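Uncharacterized protein (PDB 5TGF) is of unknown function but belongs to the beta-lactamase-related family, is probably a hydrolase and can bind calcium. Local coordinates at residues G180-F186 and L203-D209; D120-H124 and A187-T191; Q89-K95 and V129-L135. All blocks are in the same frame, centred on the assembly; numbering follows the deposited sequence.

Contact 1. Residues G180-F186 and L203-D209; sequences GMTHSHF and LCTTLND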
loop_
_atom_site.group_PDB
_atom_site.type_symbol
_atom_site.label_atom_id
_atom_site.label_comp_id
_atom_site.label_asym_id
_atom_site.label_seq_id
_atom_site.Cartn_x
_atom_site.Cartn_y
_atom_site.Cartn_z
ATOM N N GLY A 180 15.370 -6.791 8.252
ATOM C CA GLY A 180 16.021 -5.841 9.117
ATOM C C GLY A 180 15.297 -4.505 9.248
ATOM O O GLY A 180 15.928 -3.470 9.492
HETATM N N MSE A 181 13.968 -4.523 9.094
HETATM C CA MSE A 181 13.152 -3.353 9.372
HETATM C C MSE A 181 12.982 -3.286 10.890
HETATM O O MSE A 181 12.340 -4.149 11.468
HETATM C CB MSE A 181 11.792 -3.463 8.680
HETATM C CG MSE A 181 11.902 -3.405 7.143
HETATM SE SE MSE A 181 10.170 -4.005 6.402
HETATM C CE MSE A 181 9.101 -2.393 6.687
ATOM N N THR A 182 13.543 -2.290 11.546
ATOM C CA THR A 182 13.530 -2.308 13.032
ATOM C C THR A 182 12.662 -1.284 13.707
ATOM O O THR A 182 12.562 -1.292 14.945
ATOM C CB THR A 182 14.946 -2.166 13.607
ATOM O OG1 THR A 182 15.543 -0.996 13.075
ATOM C CG2 THR A 182 15.764 -3.423 13.242
ATOM N N HIS A 183 12.016 -0.409 12.946
ATOM C CA HIS A 183 11.188 0.616 13.549
ATOM C C HIS A 183 9.802 0.684 12.900
ATOM O O HIS A 183 9.263 1.767 12.750
ATOM C CB HIS A 183 11.888 1.981 13.411
ATOM C CG HIS A 183 13.213 2.050 14.100
ATOM N ND1 HIS A 183 14.408 1.994 13.419
ATOM C CD2 HIS A 183 13.533 2.133 15.415
ATOM C CE1 HIS A 183 15.410 2.048 14.283
ATOM N NE2 HIS A 183 14.906 2.111 15.500
ATOM N N SER A 184 9.268 -0.445 12.456
ATOM C CA SER A 184 7.969 -0.472 11.807
ATOM C C SER A 184 6.930 -1.254 12.598
ATOM O O SER A 184 7.261 -2.252 13.239
ATOM C CB SER A 184 8.092 -1.059 10.405
ATOM O OG SER A 184 8.911 -0.240 9.605
ATOM N N HIS A 185 5.666 -0.831 12.533
ATOM C CA HIS A 185 4.556 -1.621 13.093
ATOM C C HIS A 185 3.201 -1.143 12.561
ATOM O O HIS A 185 3.043 0.042 12.249
ATOM C CB HIS A 185 4.519 -1.562 14.618
ATOM C CG HIS A 185 4.673 -0.197 15.189
ATOM N ND1 HIS A 185 3.636 0.707 15.247
ATOM C CD2 HIS A 185 5.751 0.434 15.706
ATOM C CE1 HIS A 185 4.059 1.824 15.805
ATOM N NE2 HIS A 185 5.349 1.705 16.047
ATOM N N PHE A 186 2.262 -2.078 12.437
ATOM C CA PHE A 186 0.849 -1.795 12.102
ATOM C C PHE A 186 -0.012 -1.524 13.326
ATOM O O PHE A 186 -1.040 -0.858 13.221
ATOM C CB PHE A 186 0.255 -2.983 11.339
ATOM C CG PHE A 186 0.723 -3.098 9.909
ATOM C CD1 PHE A 186 0.059 -2.429 8.884
ATOM C CD2 PHE A 186 1.825 -3.899 9.578
ATOM C CE1 PHE A 186 0.444 -2.620 7.552
ATOM C CE2 PHE A 186 2.217 -4.064 8.253
ATOM C CZ PHE A 186 1.543 -3.414 7.247
ATOM N N LEU A 203 0.086 1.538 9.400
ATOM C CA LEU A 203 1.540 1.379 9.375
ATOM C C LEU A 203 2.292 2.640 9.813
ATOM O O LEU A 203 2.042 3.773 9.324
ATOM C CB LEU A 203 2.025 0.933 7.979
ATOM C CG LEU A 203 3.545 0.704 7.906
ATOM C CD1 LEU A 203 3.983 -0.467 8.784
ATOM C CD2 LEU A 203 4.010 0.427 6.489
ATOM N N CYS A 204 3.153 2.439 10.800
ATOM C CA CYS A 204 4.169 3.402 11.201
ATOM C C CYS A 204 5.526 2.846 10.737
ATOM O O CYS A 204 5.809 1.682 10.993
ATOM C CB CYS A 204 4.146 3.538 12.718
ATOM S SG CYS A 204 5.145 4.907 13.353
ATOM N N THR A 205 6.318 3.656 10.024
ATOM C CA THR A 205 7.580 3.197 9.458
ATOM C C THR A 205 8.592 4.346 9.296
ATOM O O THR A 205 8.391 5.438 9.779
ATOM C CB THR A 205 7.341 2.434 8.145
ATOM O OG1 THR A 205 8.495 1.654 7.784
ATOM C CG2 THR A 205 6.952 3.346 7.021
ATOM N N THR A 206 9.727 4.030 8.700
ATOM C CA THR A 206 10.778 5.023 8.456
ATOM C C THR A 206 11.192 4.919 7.000
ATOM O O THR A 206 10.922 3.908 6.343
ATOM C CB THR A 206 11.994 4.754 9.351
ATOM O OG1 THR A 206 12.534 3.466 9.037
ATOM C CG2 THR A 206 11.617 4.752 10.833
ATOM N N LEU A 207 11.949 5.901 6.527
ATOM C CA LEU A 207 12.539 5.821 5.208
ATOM C C LEU A 207 13.425 4.575 5.073
ATOM O O LEU A 207 13.260 3.824 4.095
ATOM C CB LEU A 207 13.374 7.052 4.900
ATOM C CG LEU A 207 14.112 7.020 3.547
ATOM C CD1 LEU A 207 13.096 7.072 2.409
ATOM C CD2 LEU A 207 15.155 8.119 3.414
ATOM N N ASN A 208 14.300 4.325 6.066
ATOM C CA ASN A 208 15.257 3.222 5.977
ATOM C C ASN A 208 14.542 1.878 5.988
ATOM O O ASN A 208 14.871 1.017 5.190
ATOM C CB ASN A 208 16.308 3.290 7.104
ATOM C CG ASN A 208 17.270 4.458 6.936
ATOM O OD1 ASN A 208 17.438 4.993 5.831
ATOM N ND2 ASN A 208 17.867 4.905 8.049
ATOM N N ASP A 209 13.520 1.725 6.832
ATOM C CA ASP A 209 12.748 0.496 6.869
ATOM C C ASP A 209 12.040 0.233 5.543
ATOM O O ASP A 209 12.119 -0.871 5.006
ATOM C CB ASP A 209 11.733 0.514 8.001
ATOM C CG ASP A 209 12.341 0.142 9.334
ATOM O OD1 ASP A 209 13.602 0.030 9.449
ATOM O OD2 ASP A 209 11.533 -0.053 10.260
HETATM O O HOH W 1 14.675 2.971 10.579
#

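Contact 2. Residues D120-H124 and A187-T191; sequences DNYNH and APVNT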
loop_
_atom_site.group_PDB
_atom_site.type_symbol
_atom_site.label_atom_id
_atom_site.label_comp_id
_atom_site.label_asym_id
_atom_site.label_seq_id
_atom_site.Cartn_x
_atom_site.Cartn_y
_atom_site.Cartn_z
ATOM N N ASP A 120 -13.110 2.283 12.927
ATOM C CA ASP A 120 -12.364 1.030 13.224
ATOM C C ASP A 120 -10.928 1.374 13.597
ATOM O O ASP A 120 -10.147 1.712 12.709
ATOM C CB ASP A 120 -12.344 0.084 12.005
ATOM C CG ASP A 120 -11.524 -1.201 12.250
ATOM O OD1 ASP A 120 -10.634 -1.192 13.138
ATOM O OD2 ASP A 120 -11.751 -2.232 11.541
ATOM N N ASN A 121 -10.644 1.396 14.910
ATOM C CA ASN A 121 -9.294 1.580 15.462
ATOM C C ASN A 121 -8.858 0.301 16.214
ATOM O O ASN A 121 -7.979 0.350 17.076
ATOM C CB ASN A 121 -9.256 2.770 16.440
ATOM C CG ASN A 121 -9.459 4.106 15.758
ATOM O OD1 ASN A 121 -8.958 4.331 14.665
ATOM N ND2 ASN A 121 -10.153 5.018 16.426
ATOM N N TYR A 122 -9.447 -0.837 15.881
ATOM C CA TYR A 122 -9.193 -2.075 16.633
ATOM C C TYR A 122 -7.716 -2.470 16.606
ATOM O O TYR A 122 -7.103 -2.463 15.571
ATOM C CB TYR A 122 -10.013 -3.223 16.056
ATOM C CG TYR A 122 -11.507 -3.142 16.398
ATOM C CD1 TYR A 122 -11.956 -3.580 17.631
ATOM C CD2 TYR A 122 -12.439 -2.671 15.488
ATOM C CE1 TYR A 122 -13.302 -3.572 17.951
ATOM C CE2 TYR A 122 -13.787 -2.656 15.788
ATOM C CZ TYR A 122 -14.216 -3.099 17.038
ATOM O OH TYR A 122 -15.556 -3.126 17.414
ATOM N N ASN A 123 -7.222 -2.947 17.732
ATOM C CA ASN A 123 -5.882 -3.560 17.787
ATOM C C ASN A 123 -5.916 -5.085 17.714
ATOM O O ASN A 123 -4.858 -5.735 17.712
ATOM C CB ASN A 123 -5.148 -3.092 19.028
ATOM C CG ASN A 123 -4.788 -1.645 18.959
ATOM O OD1 ASN A 123 -4.244 -1.173 17.962
ATOM N ND2 ASN A 123 -5.012 -0.946 20.035
ATOM N N HIS A 124 -7.108 -5.651 17.549
ATOM C CA HIS A 124 -7.238 -7.079 17.291
ATOM C C HIS A 124 -8.209 -7.344 16.184
ATOM O O HIS A 124 -9.377 -6.889 16.217
ATOM C CB HIS A 124 -7.683 -7.825 18.561
ATOM C CG HIS A 124 -6.789 -7.594 19.725
ATOM N ND1 HIS A 124 -5.593 -8.260 19.888
ATOM C CD2 HIS A 124 -6.860 -6.694 20.735
ATOM C CE1 HIS A 124 -4.950 -7.756 20.929
ATOM N NE2 HIS A 124 -5.703 -6.808 21.460
ATOM N N ALA A 187 0.392 -2.071 14.471
ATOM C CA ALA A 187 -0.332 -1.922 15.734
ATOM C C ALA A 187 0.686 -1.655 16.829
ATOM O O ALA A 187 1.838 -2.110 16.709
ATOM C CB ALA A 187 -1.091 -3.204 16.046
ATOM N N PRO A 188 0.280 -0.949 17.901
ATOM C CA PRO A 188 -1.063 -0.381 18.083
ATOM C C PRO A 188 -1.366 0.751 17.116
ATOM O O PRO A 188 -0.453 1.468 16.647
ATOM C CB PRO A 188 -1.047 0.135 19.523
ATOM C CG PRO A 188 0.387 0.409 19.810
ATOM C CD PRO A 188 1.211 -0.537 18.977
ATOM N N VAL A 189 -2.651 0.877 16.823
ATOM C CA VAL A 189 -3.184 1.839 15.865
ATOM C C VAL A 189 -3.238 3.220 16.502
ATOM O O VAL A 189 -3.791 3.366 17.586
ATOM C CB VAL A 189 -4.582 1.370 15.429
ATOM C CG1 VAL A 189 -5.264 2.354 14.504
ATOM C CG2 VAL A 189 -4.463 0.018 14.772
ATOM N N ASN A 190 -2.593 4.206 15.878
ATOM C CA ASN A 190 -2.710 5.614 16.262
ATOM C C ASN A 190 -4.101 6.121 15.886
ATOM O O ASN A 190 -4.579 5.873 14.776
ATOM C CB ASN A 190 -1.643 6.464 15.552
ATOM C CG ASN A 190 -1.839 7.963 15.756
ATOM O OD1 ASN A 190 -2.633 8.604 15.058
ATOM N ND2 ASN A 190 -1.142 8.524 16.733
ATOM N N THR A 191 -4.713 6.894 16.778
ATOM C CA THR A 191 -6.119 7.248 16.639
ATOM C C THR A 191 -6.368 8.711 16.294
ATOM O O THR A 191 -7.496 9.223 16.440
ATOM C CB THR A 191 -6.895 6.852 17.908
ATOM O OG1 THR A 191 -6.292 7.487 19.019
ATOM C CG2 THR A 191 -6.846 5.377 18.131
HETATM O O HOH W 2 -9.789 8.232 15.348
HETATM O O HOH W 3 -4.329 2.168 19.845
#

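Contact 3. Residues Q89-K95 and V129-L135; sequences QFRGDAK and VTEILSL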
loop_
_atom_site.group_PDB
_atom_site.type_symbol
_atom_site.label_atom_id
_atom_site.label_comp_id
_atom_site.label_asym_id
_atom_site.label_seq_id
_atom_site.Cartn_x
_atom_site.Cartn_y
_atom_site.Cartn_z
ATOM N N GLN A 89 -17.788 -18.107 10.903
ATOM C CA GLN A 89 -18.847 -17.211 11.289
ATOM C C GLN A 89 -19.449 -16.454 10.104
ATOM O O GLN A 89 -20.531 -15.883 10.244
ATOM C CB GLN A 89 -18.399 -16.249 12.430
ATOM C CG GLN A 89 -17.516 -15.076 12.017
ATOM C CD GLN A 89 -17.181 -14.095 13.153
ATOM O OE1 GLN A 89 -16.117 -13.454 13.148
ATOM N NE2 GLN A 89 -18.094 -13.955 14.116
ATOM N N PHE A 90 -18.790 -16.460 8.944
ATOM C CA PHE A 90 -19.348 -15.803 7.743
ATOM C C PHE A 90 -20.302 -16.688 6.917
ATOM O O PHE A 90 -20.873 -16.203 5.955
ATOM C CB PHE A 90 -18.215 -15.303 6.821
ATOM C CG PHE A 90 -17.609 -13.992 7.248
ATOM C CD1 PHE A 90 -16.802 -13.911 8.363
ATOM C CD2 PHE A 90 -17.852 -12.838 6.521
ATOM C CE1 PHE A 90 -16.268 -12.699 8.766
ATOM C CE2 PHE A 90 -17.311 -11.623 6.907
ATOM C CZ PHE A 90 -16.527 -11.551 8.030
ATOM N N ARG A 91 -20.445 -17.975 7.257
ATOM C CA ARG A 91 -21.378 -18.850 6.521
ATOM C C ARG A 91 -22.802 -18.375 6.785
ATOM O O ARG A 91 -23.129 -17.985 7.899
ATOM C CB ARG A 91 -21.265 -20.308 6.970
ATOM C CG ARG A 91 -20.052 -21.067 6.455
ATOM C CD ARG A 91 -20.197 -21.485 4.984
ATOM N NE ARG A 91 -19.099 -22.348 4.539
ATOM C CZ ARG A 91 -18.865 -22.691 3.270
ATOM N NH1 ARG A 91 -19.644 -22.232 2.276
ATOM N NH2 ARG A 91 -17.831 -23.482 2.992
ATOM N N GLY A 92 -23.625 -18.329 5.745
ATOM C CA GLY A 92 -24.969 -17.793 5.867
ATOM C C GLY A 92 -25.098 -16.349 5.435
ATOM O O GLY A 92 -26.208 -15.831 5.307
ATOM N N ASP A 93 -23.954 -15.688 5.265
ATOM C CA ASP A 93 -23.881 -14.292 4.857
ATOM C C ASP A 93 -23.367 -14.285 3.416
ATOM O O ASP A 93 -22.540 -15.112 3.028
ATOM C CB ASP A 93 -22.918 -13.561 5.816
ATOM C CG ASP A 93 -23.061 -12.046 5.774
ATOM O OD1 ASP A 93 -22.487 -11.424 4.847
ATOM O OD2 ASP A 93 -23.734 -11.479 6.662
ATOM N N ALA A 94 -23.893 -13.400 2.590
ATOM C CA ALA A 94 -23.371 -13.252 1.227
ATOM C C ALA A 94 -21.873 -12.896 1.181
ATOM O O ALA A 94 -21.195 -13.199 0.203
ATOM C CB ALA A 94 -24.180 -12.204 0.480
ATOM N N LYS A 95 -21.364 -12.254 2.235
ATOM C CA LYS A 95 -19.949 -11.913 2.313
ATOM C C LYS A 95 -19.054 -13.136 2.419
ATOM O O LYS A 95 -17.855 -13.018 2.193
ATOM C CB LYS A 95 -19.658 -11.021 3.528
ATOM C CG LYS A 95 -20.292 -9.641 3.436
ATOM C CD LYS A 95 -19.792 -8.696 4.516
ATOM C CE LYS A 95 -20.261 -9.106 5.907
ATOM N NZ LYS A 95 -21.739 -9.044 6.108
ATOM N N VAL A 129 -13.387 -7.864 12.858
ATOM C CA VAL A 129 -14.134 -8.615 11.861
ATOM C C VAL A 129 -15.558 -8.981 12.318
ATOM O O VAL A 129 -16.470 -9.037 11.507
ATOM C CB VAL A 129 -13.344 -9.867 11.419
ATOM C CG1 VAL A 129 -14.231 -10.798 10.632
ATOM C CG2 VAL A 129 -12.147 -9.469 10.592
ATOM N N THR A 130 -15.742 -9.195 13.615
ATOM C CA THR A 130 -17.085 -9.320 14.204
ATOM C C THR A 130 -17.962 -8.104 13.940
ATOM O O THR A 130 -19.129 -8.240 13.573
ATOM C CB THR A 130 -17.005 -9.575 15.722
ATOM O OG1 THR A 130 -16.234 -10.759 15.944
ATOM C CG2 THR A 130 -18.422 -9.794 16.304
ATOM N N GLU A 131 -17.418 -6.906 14.087
ATOM C CA GLU A 131 -18.194 -5.701 13.765
ATOM C C GLU A 131 -18.456 -5.568 12.257
ATOM O O GLU A 131 -19.571 -5.226 11.843
ATOM C CB GLU A 131 -17.534 -4.450 14.285
ATOM C CG GLU A 131 -18.344 -3.198 13.941
ATOM C CD GLU A 131 -18.114 -2.037 14.878
ATOM O OE1 GLU A 131 -17.138 -2.098 15.675
ATOM O OE2 GLU A 131 -18.892 -1.053 14.803
ATOM N N ILE A 132 -17.463 -5.895 11.431
ATOM C CA ILE A 132 -17.647 -5.796 9.987
ATOM C C ILE A 132 -18.711 -6.805 9.495
ATOM O O ILE A 132 -19.460 -6.521 8.557
ATOM C CB ILE A 132 -16.312 -5.968 9.243
ATOM C CG1 ILE A 132 -15.364 -4.826 9.620
ATOM C CG2 ILE A 132 -16.535 -6.068 7.721
ATOM C CD1 ILE A 132 -13.909 -5.185 9.388
ATOM N N LEU A 133 -18.799 -7.947 10.161
ATOM C CA LEU A 133 -19.736 -9.008 9.767
ATOM C C LEU A 133 -21.185 -8.506 9.784
ATOM O O LEU A 133 -21.971 -8.919 8.964
ATOM C CB LEU A 133 -19.577 -10.236 10.671
ATOM C CG LEU A 133 -20.606 -11.374 10.520
ATOM C CD1 LEU A 133 -20.601 -11.940 9.114
ATOM C CD2 LEU A 133 -20.336 -12.458 11.532
ATOM N N SER A 134 -21.507 -7.580 10.682
ATOM C CA SER A 134 -22.868 -7.038 10.821
ATOM C C SER A 134 -23.297 -6.097 9.690
ATOM O O SER A 134 -24.465 -5.814 9.562
ATOM C CB SER A 134 -23.010 -6.310 12.174
ATOM O OG SER A 134 -22.293 -5.071 12.155
ATOM N N LEU A 135 -22.368 -5.631 8.858
ATOM C CA LEU A 135 -22.648 -4.574 7.885
ATOM C C LEU A 135 -23.091 -5.150 6.542
ATOM O O LEU A 135 -22.476 -6.059 5.999
ATOM C CB LEU A 135 -21.407 -3.684 7.659
ATOM C CG LEU A 135 -20.860 -2.932 8.885
ATOM C CD1 LEU A 135 -19.529 -2.262 8.545
ATOM C CD2 LEU A 135 -21.870 -1.939 9.460
#

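Contact 1. Residues G180-F186 and L203-D209
H185 and C204 form a single antiparallel hydrogen-bonded bridge: C204 N reaches H185 O at 2.8 Å, and H185 N returns a bond to C204 O at 3.0 Å. Next to this bridge S184 CA adds a C-H...O contact to C204 O. The polar centre is D209, in the first turn of helix 207-218. The D209 CG stands beside its own backbone N (chi1 -82°) and carries the carboxylate back to the loop. Its OD2 takes H183 N on the syn lone pair at 2.8 Å and S184 OG on the anti lone pair at 2.7 Å. T182 N meets D209 OD1 from the syn side at 3.1 Å, 33° out of the carboxylate plane. S184 OG also accepts from T205 OG1 at 2.7 Å, a relay from T205 through S184 to the acid. Three donors thus fix the rotation of this buried carboxylate and would help to stabilise its negative charge. CG of selenomethionine M181 packs against D209 O at 3.3 Å. T206 N-caps the helix, its OG1 accepting from D209 N, and a water joins T206 OG1 to H183 ND1. Beyond the bridge, L203 CD1 sits almost squarely over one face of F186, 4.0 Å from the ring centroid. C204 CB touches the H185 ring obliquely, while H185 NE2 is bonded to K53. Strand 204-205 continues the pairing to strand 54-55, and F186 packs edge-to-face with F167 and F171 of helix 167-179 while touching V63 and A64 of helix 60-74.

Contact 2. Residues D120-H124 and A187-T191
V189 N donates to N123 OD1 across the two loops at 2.8 Å, nearly straight (N-H...O 166°) and in the plane of the side-chain carbonyl. N123 CG lies beside its own backbone N (chi1 -69°), which carries the amide across to the other loop. The two ends of that amide serve one residue: a water accepts from N123 ND2 at 3.2 Å and donates to V189 O at 2.6 Å, so N123 meets the N-H directly and the carbonyl through water. The same OD1 also rests against P188 CA at 3.3 Å, just after the cis peptide bond between A187 and P188. V189 turns its side chain into the contact, CG2 lying 3.7 Å from Y122 O and close to the N123 amide. Farther along, the N121 and T191 side chains cross at about a right angle, N121 ND2 lying 3.7 Å from T191 CG2. On the 120-124 side, D120 OD1 accepts from Y122 N in an Asx turn that shapes the loop ahead of helix 125-133. One direct bond, a water bridge and the inward-turned, buried V189 together imply a hydrated surface junction between loops, combining amide-to-backbone bonding with a small apolar contact.

Contact 3. Residues Q89-K95 and V129-L135
The F90 ring carries L133 CD1 over the centre of one face, 3.9 Å from the centroid, while V129 CG1 and K95 CB lie in its plane at the edge. V129 CG1 comes as near as 3.4 Å to F90 CE1, a tight apolar touch. L133 CG is anti to its backbone N (chi1 172°), and the leucine forks over the loop: CD1 goes to the ring, CD2 to Q89, 3.7 Å from NE2 of its extended side chain. The loop is shaped by a type II beta turn from F90 to D93, with G92 at the positive-phi position, followed by an Asx turn in which D93 OD1 accepts from K95 N. Beyond it K95, its chain bent at the last two torsions, brings its ammonium to the C-terminal end of helix 125-133. There NZ donates to L133 O at 2.9 Å, from above the carbonyl plane, and to L135 O at 3.1 Å, tilted 32° from the plane of the L135 carbonyl. Its salt bridge to D93 OD1, 2.8 Å long, makes a third grip on NZ and would balance its charge; the helix dipole at this end would probably also be favourable to a positive group. I132 packs on Q153 and I154 of helix 150-163.

In the fold
Contact 1 is the buried one: a strand bridge, a carboxylate gripped by backbone and hydroxyl donors, and an aromatic between two helices. Contact 2 lies at the surface and joins loops by one side-chain-to-backbone hydrogen bond and bridging water; its 187-191 segment follows directly on 180-186, and the centres of contacts 1 and 2 are about 16 Å apart. Contact 3, partly buried and farther from the chain centre, joins a loop to helix 125-133 by ring packing and a lysine bound to carbonyl oxygens. Contacts 2 and 3 share that helix, since 120-124 leads into it, and they touch where Y122 OH meets E131 OE1 at 2.6 Å, probably a hydrogen bond. Contacts 1 and 3 do not touch.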